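PDB 6NBO: N-isopropylammelide isopropylaminohydrolase from Burkholderia multivorans ATCC 17616, which is a zinc-binding member of the amidohydrolase family, a group of metal-dependent enzymes built on a TIM-barrel fold. Local coordinates for residues G60-H65 with C352-Y357; G119-R124 with R364-L369; V297-G302 with L341-H346; L111-L116 with E146-Q151. All blocks are in the same frame, centred on the assembly; numbering follows the deposited sequence.

Contact 1: residues G60-H65 with C352-Y357; sequences GLVEGH and CGFDAY. With ZN (zinc ion), chain B.
Two torsions settle how V62 meets Y357. The valine turns CG1 away from its own backbone N (chi1 -179°), which sends its two methyls to different aromatic neighbours, while the tyrosine swings its ring out opposite its N (chi1 -174°) and so brings the phenol up to G60. The contact lies on the first strand of the TIM barrel, 56-66, covered by the loop that follows helix 346-352. V62 CG1 meets the F354 ring at CE2, 3.8 Å away, and CG2 meets Y357 at CE1, also at 3.8 Å; both approaches to the rings are oblique. One branched side chain fills the angle between two aromatic groups, and A348 of the preceding helix packs on it. Beyond the tyrosine ring edge, Y357 OH donates to G60 O over 2.6 Å. The hydroxyl sits 24° from the carbonyl plane, and the bond ties the loop to the start of the strand. Where helix 346-352 ends in a Schellman motif at G353, C352 SG rests 4.1 Å from G64 CA. Strand 56-66 turns a corner at H65, whose N-H is held by E63 OE1 at 2.9 Å, met from above the carboxylate plane. The other carboxylate oxygen, E63 OE2, is hydrogen-bonded to N303 ND2. With H67, H65 gives the His-X-His pair that marks strand one in this family; H218 and D304 complete the zinc site. S249 OG bonds to H65 ND1 on one side of the imidazole, and on the other H65 NE2 binds the zinc ion at 2.1 Å.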
loop_
_atom_site.group_PDB
_atom_site.type_symbol
_atom_site.label_atom_id
_atom_site.label_comp_id
_atom_site.label_asym_id
_atom_site.label_seq_id
_atom_site.Cartn_x
_atom_site.Cartn_y
_atom_site.Cartn_z
ATOM N N GLY A 60 -4.296 10.495 6.782
ATOM C CA GLY A 60 -4.944 9.268 6.343
ATOM C C GLY A 60 -3.929 8.141 6.228
ATOM O O GLY A 60 -2.821 8.375 5.759
ATOM N N LEU A 61 -4.267 6.937 6.680
ATOM C CA LEU A 61 -3.314 5.840 6.602
ATOM C C LEU A 61 -3.256 5.326 5.164
ATOM O O LEU A 61 -4.147 5.587 4.349
ATOM C CB LEU A 61 -3.708 4.723 7.591
ATOM C CG LEU A 61 -3.912 5.220 9.033
ATOM C CD1 LEU A 61 -4.287 4.096 10.035
ATOM C CD2 LEU A 61 -2.669 5.977 9.538
ATOM N N VAL A 62 -2.172 4.628 4.839
ATOM C CA VAL A 62 -1.911 4.188 3.476
ATOM C C VAL A 62 -1.671 2.683 3.496
ATOM O O VAL A 62 -0.800 2.205 4.230
ATOM C CB VAL A 62 -0.695 4.910 2.870
ATOM C CG1 VAL A 62 -0.449 4.458 1.423
ATOM C CG2 VAL A 62 -0.890 6.434 2.953
ATOM N N GLU A 63 -2.426 1.946 2.684
ATOM C CA GLU A 63 -2.117 0.550 2.395
ATOM C C GLU A 63 -1.301 0.509 1.108
ATOM O O GLU A 63 -1.833 0.743 0.021
ATOM C CB GLU A 63 -3.409 -0.265 2.289
ATOM C CG GLU A 63 -3.251 -1.648 1.640
ATOM C CD GLU A 63 -2.290 -2.533 2.384
ATOM O OE1 GLU A 63 -1.069 -2.305 2.258
ATOM O OE2 GLU A 63 -2.745 -3.453 3.101
ATOM N N GLY A 64 0.005 0.250 1.228
ATOM C CA GLY A 64 0.892 0.296 0.083
ATOM C C GLY A 64 0.982 -0.978 -0.736
ATOM O O GLY A 64 1.636 -0.981 -1.785
ATOM N N HIS A 65 0.362 -2.076 -0.285
ATOM C CA HIS A 65 0.439 -3.344 -1.015
ATOM C C HIS A 65 -0.606 -4.300 -0.467
ATOM O O HIS A 65 -0.411 -4.902 0.591
ATOM C CB HIS A 65 1.829 -3.984 -0.908
ATOM C CG HIS A 65 2.016 -5.239 -1.724
ATOM N ND1 HIS A 65 2.980 -5.353 -2.703
ATOM C CD2 HIS A 65 1.408 -6.451 -1.658
ATOM C CE1 HIS A 65 2.950 -6.573 -3.216
ATOM N NE2 HIS A 65 1.996 -7.255 -2.607
ATOM N N CYS A 352 4.661 5.522 -2.905
ATOM C CA CYS A 352 3.651 5.195 -3.910
ATOM C C CYS A 352 3.307 6.354 -4.830
ATOM O O CYS A 352 2.576 6.153 -5.807
ATOM C CB CYS A 352 2.352 4.719 -3.236
ATOM S SG CYS A 352 2.515 3.141 -2.373
ATOM N N GLY A 353 3.779 7.560 -4.541
ATOM C CA GLY A 353 3.394 8.685 -5.372
ATOM C C GLY A 353 1.982 9.170 -5.111
ATOM O O GLY A 353 1.333 9.681 -6.026
ATOM N N PHE A 354 1.481 8.987 -3.893
ATOM C CA PHE A 354 0.226 9.592 -3.456
ATOM C C PHE A 354 0.486 11.059 -3.128
ATOM O O PHE A 354 1.228 11.354 -2.192
ATOM C CB PHE A 354 -0.311 8.864 -2.227
ATOM C CG PHE A 354 -0.957 7.541 -2.526
ATOM C CD1 PHE A 354 -2.100 7.478 -3.313
ATOM C CD2 PHE A 354 -0.446 6.361 -1.991
ATOM C CE1 PHE A 354 -2.727 6.256 -3.566
ATOM C CE2 PHE A 354 -1.066 5.128 -2.253
ATOM C CZ PHE A 354 -2.202 5.087 -3.052
ATOM N N ASP A 355 -0.120 11.971 -3.884
ATOM C CA ASP A 355 0.185 13.394 -3.777
ATOM C C ASP A 355 -0.714 14.089 -2.752
ATOM O O ASP A 355 -1.715 13.536 -2.293
ATOM C CB ASP A 355 0.024 14.062 -5.143
ATOM C CG ASP A 355 0.887 13.410 -6.214
ATOM O OD1 ASP A 355 2.102 13.236 -5.976
ATOM O OD2 ASP A 355 0.345 13.066 -7.288
ATOM N N ALA A 356 -0.348 15.337 -2.409
ATOM C CA ALA A 356 -1.136 16.180 -1.498
ATOM C C ALA A 356 -1.393 15.473 -0.169
ATOM O O ALA A 356 -2.499 15.498 0.375
ATOM C CB ALA A 356 -2.456 16.607 -2.147
ATOM N N TYR A 357 -0.354 14.839 0.357
ATOM C CA TYR A 357 -0.449 14.013 1.547
ATOM C C TYR A 357 -0.033 14.802 2.785
ATOM O O TYR A 357 0.886 15.617 2.738
ATOM C CB TYR A 357 0.444 12.777 1.410
ATOM C CG TYR A 357 0.257 11.838 2.568
ATOM C CD1 TYR A 357 -0.813 10.963 2.586
ATOM C CD2 TYR A 357 1.125 11.855 3.664
ATOM C CE1 TYR A 357 -1.030 10.118 3.660
ATOM C CE2 TYR A 357 0.918 11.014 4.746
ATOM C CZ TYR A 357 -0.161 10.144 4.727
ATOM O OH TYR A 357 -0.401 9.308 5.777
HETATM ZN ZN ZN B . 1.680 -9.266 -2.963
#

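Contact 2: residues G119-R124 with R364-L369; sequences GTTRIR and RADVVL. With EDO (1,2-ethanediol), chain L.
The guanidinium groups of R122 and R364 lie flat on each other, their centres 3.8 Å apart and their planes 13° from parallel. R364 NH1 sits over the centre of the R122 group, whose edge meets two waters in its plane; the R364 edge meets another water and a 1,2-ethanediol, to whose O2 R364 NE donates over 3.1 Å. R122 is deposited in two conformers, so the stack describes one of them. R364 reaches this position by bending at its third torsion (chi3 -59°), whereas R122 comes in extended from the other direction. E153 forms salt bridges with NH1 of both arginines, and D355 O accepts a hydrogen bond from R122 NH1. The contact joins barrel strand 120-128 to the segment leading into strand 367-370, which runs antiparallel to strand 56-66.

Beside the stack, D366 OD2 collects several donors. T121 OG1 gives it a 2.6 Å bond from above the carboxylate plane, and two waters donate to it, one accepting from R122 NE and the other from R364 NH1. The direct salt bridge from R122 NE to D366 OD2 is long, 3.9 Å.

E153, D366 and the waters probably offset the two positive charges, consistent with the cations lying face to face.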
loop_
_atom_site.group_PDB
_atom_site.type_symbol
_atom_site.label_atom_id
_atom_site.label_comp_id
_atom_site.label_asym_id
_atom_site.label_seq_id
_atom_site.Cartn_x
_atom_site.Cartn_y
_atom_site.Cartn_z
ATOM N N GLY A 119 -9.444 4.117 8.988
ATOM C CA GLY A 119 -8.592 5.281 8.769
ATOM C C GLY A 119 -7.691 5.253 7.543
ATOM O O GLY A 119 -6.902 6.188 7.362
ATOM N N THR A 120 -7.780 4.231 6.698
ATOM C CA THR A 120 -6.972 4.160 5.480
ATOM C C THR A 120 -7.736 4.799 4.327
ATOM O O THR A 120 -8.843 4.365 4.001
ATOM C CB THR A 120 -6.621 2.710 5.150
ATOM O OG1 THR A 120 -5.684 2.226 6.125
ATOM C CG2 THR A 120 -6.016 2.609 3.743
ATOM N N THR A 121 -7.158 5.844 3.723
ATOM C CA THR A 121 -7.835 6.581 2.658
ATOM C C THR A 121 -7.105 6.484 1.326
ATOM O O THR A 121 -7.541 7.087 0.336
ATOM C CB THR A 121 -7.988 8.055 3.052
ATOM O OG1 THR A 121 -6.689 8.612 3.286
ATOM C CG2 THR A 121 -8.826 8.177 4.327
ATOM N N ARG A 122 -5.991 5.763 1.288
ATOM C CA ARG A 122 -5.203 5.570 0.082
ATOM C C ARG A 122 -4.732 4.124 0.052
ATOM O O ARG A 122 -4.158 3.641 1.032
ATOM C CB ARG A 122 -4.017 6.529 0.063
ATOM C CG ARG A 122 -4.459 7.993 0.191
ATOM C CD ARG A 122 -3.432 8.920 -0.290
ATOM N NE ARG A 122 -3.606 10.280 0.220
ATOM C CZ ARG A 122 -3.369 11.357 -0.514
ATOM N NH1 ARG A 122 -3.007 11.208 -1.780
ATOM N NH2 ARG A 122 -3.493 12.573 0.002
ATOM N N ILE A 123 -4.972 3.436 -1.064
ATOM C CA ILE A 123 -4.663 2.010 -1.183
ATOM C C ILE A 123 -3.987 1.753 -2.521
ATOM O O ILE A 123 -4.504 2.163 -3.564
ATOM C CB ILE A 123 -5.926 1.137 -1.079
ATOM C CG1 ILE A 123 -6.709 1.421 0.215
ATOM C CG2 ILE A 123 -5.551 -0.349 -1.258
ATOM C CD1 ILE A 123 -7.994 0.552 0.362
ATOM N N ARG A 124 -2.849 1.059 -2.496
ATOM C CA ARG A 124 -2.291 0.442 -3.696
ATOM C C ARG A 124 -2.616 -1.044 -3.671
ATOM O O ARG A 124 -2.183 -1.768 -2.765
ATOM C CB ARG A 124 -0.774 0.641 -3.802
ATOM C CG ARG A 124 -0.175 -0.114 -5.016
ATOM C CD ARG A 124 1.325 0.178 -5.215
ATOM N NE ARG A 124 1.545 1.532 -5.705
ATOM C CZ ARG A 124 2.715 1.997 -6.119
ATOM N NH1 ARG A 124 3.783 1.204 -6.129
ATOM N NH2 ARG A 124 2.811 3.259 -6.531
ATOM N N ARG A 364 -4.650 17.173 1.014
ATOM C CA ARG A 364 -5.982 16.580 1.043
ATOM C C ARG A 364 -6.398 16.348 2.488
ATOM O O ARG A 364 -5.619 15.845 3.300
ATOM C CB ARG A 364 -6.013 15.258 0.270
ATOM C CG ARG A 364 -7.423 14.660 0.142
ATOM C CD ARG A 364 -7.410 13.303 -0.582
ATOM N NE ARG A 364 -6.851 13.432 -1.927
ATOM C CZ ARG A 364 -6.355 12.418 -2.639
ATOM N NH1 ARG A 364 -6.363 11.182 -2.147
ATOM N NH2 ARG A 364 -5.845 12.646 -3.842
ATOM N N ALA A 365 -7.635 16.724 2.809
ATOM C CA ALA A 365 -8.114 16.702 4.189
ATOM C C ALA A 365 -8.529 15.281 4.587
ATOM O O ALA A 365 -9.710 14.959 4.747
ATOM C CB ALA A 365 -9.260 17.689 4.357
ATOM N N ASP A 366 -7.517 14.424 4.749
ATOM C CA ASP A 366 -7.671 13.095 5.338
ATOM C C ASP A 366 -7.132 13.156 6.762
ATOM O O ASP A 366 -5.941 13.408 6.965
ATOM C CB ASP A 366 -6.920 12.025 4.538
ATOM C CG ASP A 366 -7.443 11.860 3.104
ATOM O OD1 ASP A 366 -8.454 12.500 2.739
ATOM O OD2 ASP A 366 -6.835 11.079 2.338
ATOM N N VAL A 367 -8.002 12.944 7.743
ATOM C CA VAL A 367 -7.636 13.113 9.142
ATOM C C VAL A 367 -8.227 11.957 9.936
ATOM O O VAL A 367 -9.410 11.633 9.791
ATOM C CB VAL A 367 -8.111 14.459 9.727
ATOM C CG1 VAL A 367 -7.617 14.610 11.156
ATOM C CG2 VAL A 367 -7.624 15.636 8.879
ATOM N N VAL A 368 -7.401 11.345 10.780
ATOM C CA VAL A 368 -7.781 10.192 11.589
ATOM C C VAL A 368 -7.463 10.541 13.033
ATOM O O VAL A 368 -6.308 10.841 13.355
ATOM C CB VAL A 368 -7.030 8.925 11.139
ATOM C CG1 VAL A 368 -7.406 7.700 11.998
ATOM C CG2 VAL A 368 -7.296 8.662 9.665
ATOM N N LEU A 369 -8.481 10.540 13.900
ATOM C CA LEU A 369 -8.283 10.853 15.311
ATOM C C LEU A 369 -8.234 9.562 16.114
ATOM O O LEU A 369 -9.087 8.687 15.924
ATOM C CB LEU A 369 -9.402 11.745 15.855
ATOM C CG LEU A 369 -9.619 13.087 15.156
ATOM C CD1 LEU A 369 -10.594 13.932 15.979
ATOM C CD2 LEU A 369 -8.289 13.803 14.945
HETATM C C1 EDO L . -5.779 15.738 -4.867
HETATM O O1 EDO L . -4.393 15.469 -5.113
HETATM C C2 EDO L . -5.972 16.174 -3.420
HETATM O O2 EDO L . -7.369 16.200 -3.108
HETATM O O HOH W 1 -7.831 10.053 0.121
HETATM O O HOH W 2 -4.151 10.896 2.720
HETATM O O HOH W 3 -3.729 13.680 2.781
#

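Contact 3: residues V297-G302 with L341-H346; sequences VTVIGG and LECVTH
G301 N donates to C343 O over 2.8 Å, with an angle of 154° at the hydrogen. The bond joins strand 299-301, the eighth of the TIM barrel, to the connection between helices 334-342 and 346-352. On the helix side, L341 O is gripped from opposite faces of its plane, by T345 OG1 at 2.8 Å and by V344 N at 3.0 Å. These bonds hold the end of helix 334-342, and the type I turn E342-T345 follows, closed by T345 N to E342 O.

Alongside the G301 bond, C343 SG packs on V299 CG1 at 3.7 Å. The cysteine sulfur stands opposite its own carbonyl carbon (chi1 -64°), which turns SG toward V299; the carbonyl oxygen serves G301. V344 adds a looser touch, its CG1 lying 4.4 Å from the bare CA of G301.

Around the pair, I300 bonds through its backbone to strand 275-278, while G301 is paired with G64 of the first strand, which closes the barrel. Two residues after G302 comes the zinc ligand D304. The join thus rests on one main-chain hydrogen bond together with the C343-V299 packing, a buried amide and a buried carbonyl satisfying each other.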
loop_
_atom_site.group_PDB
_atom_site.type_symbol
_atom_site.label_atom_id
_atom_site.label_comp_id
_atom_site.label_asym_id
_atom_site.label_seq_id
_atom_site.Cartn_x
_atom_site.Cartn_y
_atom_site.Cartn_z
ATOM N N VAL A 297 16.500 4.753 0.959
ATOM C CA VAL A 297 15.463 4.027 0.232
ATOM C C VAL A 297 14.152 4.177 0.993
ATOM O O VAL A 297 14.079 3.865 2.185
ATOM C CB VAL A 297 15.834 2.545 0.051
ATOM C CG1 VAL A 297 14.671 1.781 -0.610
ATOM C CG2 VAL A 297 17.085 2.409 -0.792
ATOM N N THR A 298 13.118 4.653 0.312
ATOM C CA THR A 298 11.802 4.760 0.932
ATOM C C THR A 298 11.188 3.385 1.161
ATOM O O THR A 298 11.216 2.521 0.279
ATOM C CB THR A 298 10.880 5.584 0.047
ATOM O OG1 THR A 298 11.442 6.887 -0.110
ATOM C CG2 THR A 298 9.478 5.694 0.669
ATOM N N VAL A 299 10.605 3.185 2.344
ATOM C CA VAL A 299 9.978 1.917 2.710
ATOM C C VAL A 299 8.465 2.108 2.766
ATOM O O VAL A 299 7.967 3.000 3.465
ATOM C CB VAL A 299 10.512 1.371 4.045
ATOM C CG1 VAL A 299 9.814 0.049 4.386
ATOM C CG2 VAL A 299 12.019 1.141 3.953
ATOM N N ILE A 300 7.747 1.256 2.034
ATOM C CA ILE A 300 6.286 1.225 1.971
ATOM C C ILE A 300 5.801 0.010 2.754
ATOM O O ILE A 300 6.256 -1.111 2.503
ATOM C CB ILE A 300 5.807 1.137 0.507
ATOM C CG1 ILE A 300 6.373 2.287 -0.341
ATOM C CG2 ILE A 300 4.268 1.099 0.448
ATOM C CD1 ILE A 300 6.253 2.040 -1.843
ATOM N N GLY A 301 4.875 0.215 3.682
ATOM C CA GLY A 301 4.281 -0.904 4.397
ATOM C C GLY A 301 3.036 -1.424 3.690
ATOM O O GLY A 301 2.326 -0.681 3.021
ATOM N N GLY A 302 2.781 -2.724 3.824
ATOM C CA GLY A 302 1.561 -3.291 3.266
ATOM C C GLY A 302 1.147 -4.553 3.994
ATOM O O GLY A 302 1.959 -5.195 4.662
ATOM N N LEU A 341 5.644 3.574 11.837
ATOM C CA LEU A 341 4.433 4.315 11.475
ATOM C C LEU A 341 4.626 5.100 10.178
ATOM O O LEU A 341 3.691 5.236 9.377
ATOM C CB LEU A 341 4.036 5.251 12.620
ATOM C CG LEU A 341 2.789 6.126 12.419
ATOM C CD1 LEU A 341 1.553 5.244 12.247
ATOM C CD2 LEU A 341 2.611 7.077 13.602
ATOM N N GLU A 342 5.832 5.628 9.953
ATOM C CA GLU A 342 6.121 6.298 8.689
ATOM C C GLU A 342 5.881 5.383 7.482
ATOM O O GLU A 342 5.484 5.862 6.412
ATOM C CB GLU A 342 7.567 6.813 8.704
ATOM C CG GLU A 342 7.920 7.655 7.497
ATOM C CD GLU A 342 9.349 8.196 7.520
ATOM O OE1 GLU A 342 10.218 7.606 8.203
ATOM O OE2 GLU A 342 9.595 9.211 6.832
ATOM N N CYS A 343 6.103 4.070 7.632
ATOM C CA CYS A 343 5.877 3.122 6.541
ATOM C C CYS A 343 4.413 3.015 6.112
ATOM O O CYS A 343 4.146 2.512 5.013
ATOM C CB CYS A 343 6.362 1.721 6.938
ATOM S SG CYS A 343 8.147 1.642 7.216
ATOM N N VAL A 344 3.459 3.411 6.958
ATOM C CA VAL A 344 2.050 3.394 6.576
ATOM C C VAL A 344 1.450 4.793 6.543
ATOM O O VAL A 344 0.225 4.940 6.467
ATOM C CB VAL A 344 1.218 2.458 7.482
ATOM C CG1 VAL A 344 1.838 1.066 7.530
ATOM C CG2 VAL A 344 1.038 3.037 8.902
ATOM N N THR A 345 2.294 5.831 6.588
ATOM C CA THR A 345 1.839 7.205 6.414
ATOM C C THR A 345 2.723 7.925 5.391
ATOM O O THR A 345 2.632 7.638 4.193
ATOM C CB THR A 345 1.792 7.952 7.760
ATOM O OG1 THR A 345 3.036 7.806 8.463
ATOM C CG2 THR A 345 0.651 7.395 8.653
ATOM N N HIS A 346 3.562 8.872 5.831
ATOM C CA HIS A 346 4.279 9.728 4.881
ATOM C C HIS A 346 5.207 8.932 3.969
ATOM O O HIS A 346 5.356 9.264 2.784
ATOM C CB HIS A 346 5.079 10.797 5.628
ATOM C CG HIS A 346 4.237 11.673 6.491
ATOM N ND1 HIS A 346 3.840 11.303 7.757
ATOM C CD2 HIS A 346 3.694 12.894 6.265
ATOM C CE1 HIS A 346 3.094 12.261 8.279
ATOM N NE2 HIS A 346 2.997 13.240 7.397
#

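Contact 4: residues L111-L116 with E146-Q151; sequences LARAFL and ETLRGQ. With EDO (1,2-ethanediol), chain J.
L148 lays its branched end over helix 104-117, CD1 pressing on A112 CB at 3.5 Å and CD2 on the chain of R113, 3.8 Å from NE. A chi1 of -62° places its CG beside the backbone N, which aims the fork at the helix from the first residue beyond helix 136-147. The two methyls thus straddle neighbouring positions of one helical turn, the small alanine taking one and the aliphatic part of the arginine the other. R113 runs extended past the leucine, and its NH2 comes 3.7 Å from T147 CG2, the two side chains crossing at about a right angle.

No direct hydrogen bond links the segments; water does that work. One water accepts from R113 NE at 2.9 Å and donates to Q151 OE1. A second lies in the plane of the guanidinium at its edge, accepts from R113 NH2, and donates both to T147 O and to Q151 OE1, the latter at 2.7 Å. The glutamine oxygen is therefore held by two waters, each tied to a different nitrogen of the same arginine.

One turn later L116 crosses Q151: CD1 touches the backbone O at 3.5 Å and CD2 lies 4.1 Å from the glutamine CB. The same Q151 O also receives a bond from S390 OG.

Helix 104-117 precedes strand 120-128 and helix 136-147 follows it, the latter leading to strand 153-159; the arrangement is that of successive outer helices in the right-handed beta-alpha-beta crossovers of a TIM barrel.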
loop_
_atom_site.group_PDB
_atom_site.type_symbol
_atom_site.label_atom_id
_atom_site.label_comp_id
_atom_site.label_asym_id
_atom_site.label_seq_id
_atom_site.Cartn_x
_atom_site.Cartn_y
_atom_site.Cartn_z
ATOM N N LEU A 111 -13.813 -4.933 1.766
ATOM C CA LEU A 111 -12.510 -4.753 2.408
ATOM C C LEU A 111 -12.030 -3.306 2.316
ATOM O O LEU A 111 -11.505 -2.761 3.294
ATOM C CB LEU A 111 -11.469 -5.703 1.802
ATOM C CG LEU A 111 -10.037 -5.547 2.339
ATOM C CD1 LEU A 111 -9.989 -5.597 3.870
ATOM C CD2 LEU A 111 -9.078 -6.585 1.724
ATOM N N ALA A 112 -12.187 -2.670 1.154
ATOM C CA ALA A 112 -11.785 -1.268 1.040
ATOM C C ALA A 112 -12.599 -0.387 1.981
ATOM O O ALA A 112 -12.074 0.574 2.557
ATOM C CB ALA A 112 -11.926 -0.783 -0.400
ATOM N N ARG A 113 -13.882 -0.707 2.163
ATOM C CA ARG A 113 -14.672 0.050 3.128
ATOM C C ARG A 113 -14.197 -0.196 4.557
ATOM O O ARG A 113 -14.220 0.724 5.384
ATOM C CB ARG A 113 -16.154 -0.282 2.953
ATOM C CG ARG A 113 -16.778 0.554 1.838
ATOM C CD ARG A 113 -18.249 0.272 1.602
ATOM N NE ARG A 113 -18.829 1.318 0.769
ATOM C CZ ARG A 113 -19.905 1.162 0.016
ATOM N NH1 ARG A 113 -20.527 -0.008 -0.015
ATOM N NH2 ARG A 113 -20.357 2.177 -0.708
ATOM N N ALA A 114 -13.749 -1.418 4.867
ATOM C CA ALA A 114 -13.172 -1.670 6.188
ATOM C C ALA A 114 -11.863 -0.908 6.371
ATOM O O ALA A 114 -11.574 -0.406 7.471
ATOM C CB ALA A 114 -12.943 -3.173 6.394
ATOM N N PHE A 115 -11.042 -0.840 5.323
ATOM C CA PHE A 115 -9.862 0.019 5.365
ATOM C C PHE A 115 -10.252 1.457 5.716
ATOM O O PHE A 115 -9.692 2.061 6.640
ATOM C CB PHE A 115 -9.140 -0.029 4.016
ATOM C CG PHE A 115 -8.088 -1.125 3.908
ATOM C CD1 PHE A 115 -6.890 -1.028 4.607
ATOM C CD2 PHE A 115 -8.287 -2.225 3.084
ATOM C CE1 PHE A 115 -5.906 -2.006 4.493
ATOM C CE2 PHE A 115 -7.296 -3.225 2.963
ATOM C CZ PHE A 115 -6.115 -3.112 3.675
ATOM N N LEU A 116 -11.232 2.005 5.000
ATOM C CA LEU A 116 -11.683 3.375 5.257
ATOM C C LEU A 116 -12.153 3.548 6.699
ATOM O O LEU A 116 -11.764 4.508 7.376
ATOM C CB LEU A 116 -12.799 3.750 4.283
ATOM C CG LEU A 116 -13.296 5.204 4.363
ATOM C CD1 LEU A 116 -12.138 6.207 4.125
ATOM C CD2 LEU A 116 -14.418 5.433 3.379
ATOM N N GLU A 146 -14.615 3.149 -8.515
ATOM C CA GLU A 146 -15.583 4.177 -8.873
ATOM C C GLU A 146 -16.595 4.412 -7.753
ATOM O O GLU A 146 -16.951 5.560 -7.458
ATOM C CB GLU A 146 -16.296 3.798 -10.173
ATOM C CG GLU A 146 -17.281 4.858 -10.650
ATOM C CD GLU A 146 -16.612 6.195 -10.950
ATOM O OE1 GLU A 146 -15.409 6.202 -11.298
ATOM O OE2 GLU A 146 -17.290 7.241 -10.833
ATOM N N THR A 147 -17.078 3.336 -7.120
ATOM C CA THR A 147 -18.002 3.488 -5.994
ATOM C C THR A 147 -17.394 4.317 -4.867
ATOM O O THR A 147 -18.105 5.086 -4.201
ATOM C CB THR A 147 -18.423 2.109 -5.471
ATOM O OG1 THR A 147 -19.195 1.441 -6.475
ATOM C CG2 THR A 147 -19.271 2.222 -4.199
ATOM N N LEU A 148 -16.084 4.191 -4.647
ATOM C CA LEU A 148 -15.397 4.862 -3.552
ATOM C C LEU A 148 -14.687 6.145 -3.984
ATOM O O LEU A 148 -13.842 6.648 -3.239
ATOM C CB LEU A 148 -14.403 3.897 -2.901
ATOM C CG LEU A 148 -15.048 2.660 -2.267
ATOM C CD1 LEU A 148 -13.965 1.756 -1.723
ATOM C CD2 LEU A 148 -16.008 3.077 -1.147
ATOM N N ARG A 149 -15.013 6.692 -5.160
ATOM C CA ARG A 149 -14.382 7.936 -5.594
ATOM C C ARG A 149 -14.680 9.050 -4.594
ATOM O O ARG A 149 -15.814 9.205 -4.138
ATOM C CB ARG A 149 -14.869 8.333 -6.992
ATOM N N GLY A 150 -13.651 9.818 -4.238
ATOM C CA GLY A 150 -13.789 10.841 -3.224
ATOM C C GLY A 150 -13.746 10.339 -1.795
ATOM O O GLY A 150 -13.878 11.153 -0.871
ATOM N N GLN A 151 -13.564 9.035 -1.586
ATOM C CA GLN A 151 -13.542 8.399 -0.273
ATOM C C GLN A 151 -12.268 7.614 -0.032
ATOM O O GLN A 151 -11.679 7.711 1.048
ATOM C CB GLN A 151 -14.741 7.460 -0.119
ATOM C CG GLN A 151 -16.067 8.209 -0.158
ATOM C CD GLN A 151 -17.248 7.326 0.167
ATOM O OE1 GLN A 151 -17.304 6.173 -0.244
ATOM N NE2 GLN A 151 -18.217 7.880 0.893
HETATM C C1 EDO J . -9.915 9.666 -5.050
HETATM O O1 EDO J . -11.098 8.876 -4.882
HETATM C C2 EDO J . -9.916 10.811 -4.045
HETATM O O2 EDO J . -10.443 10.328 -2.806
HETATM O O HOH W 4 -17.889 3.948 1.474
HETATM O O HOH W 5 -19.452 4.927 -1.313
#

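Overall arrangement
Three of the four contacts gather round barrel strands 56-66, 120-128 and 299-301, and the fourth joins two outer helices. Contacts 1 and 2 have centres about 8 Å apart and share neighbouring strands; E63 and R124 pair through their backbones. Contact 3 lies about 9 Å from contact 1, on the seam where the last barrel strand meets the first. Contact 4, about 10 Å from contact 2, flanks strand 120-128 and is about 21 Å from contact 3. Along the chain, contact 1 spans both contacts 3 and 4, while contact 2 alternates with contacts 1 and 4. Together they tie the barrel strands, the seam and the outer helices around strand 56-66, which carries zinc ligand H65.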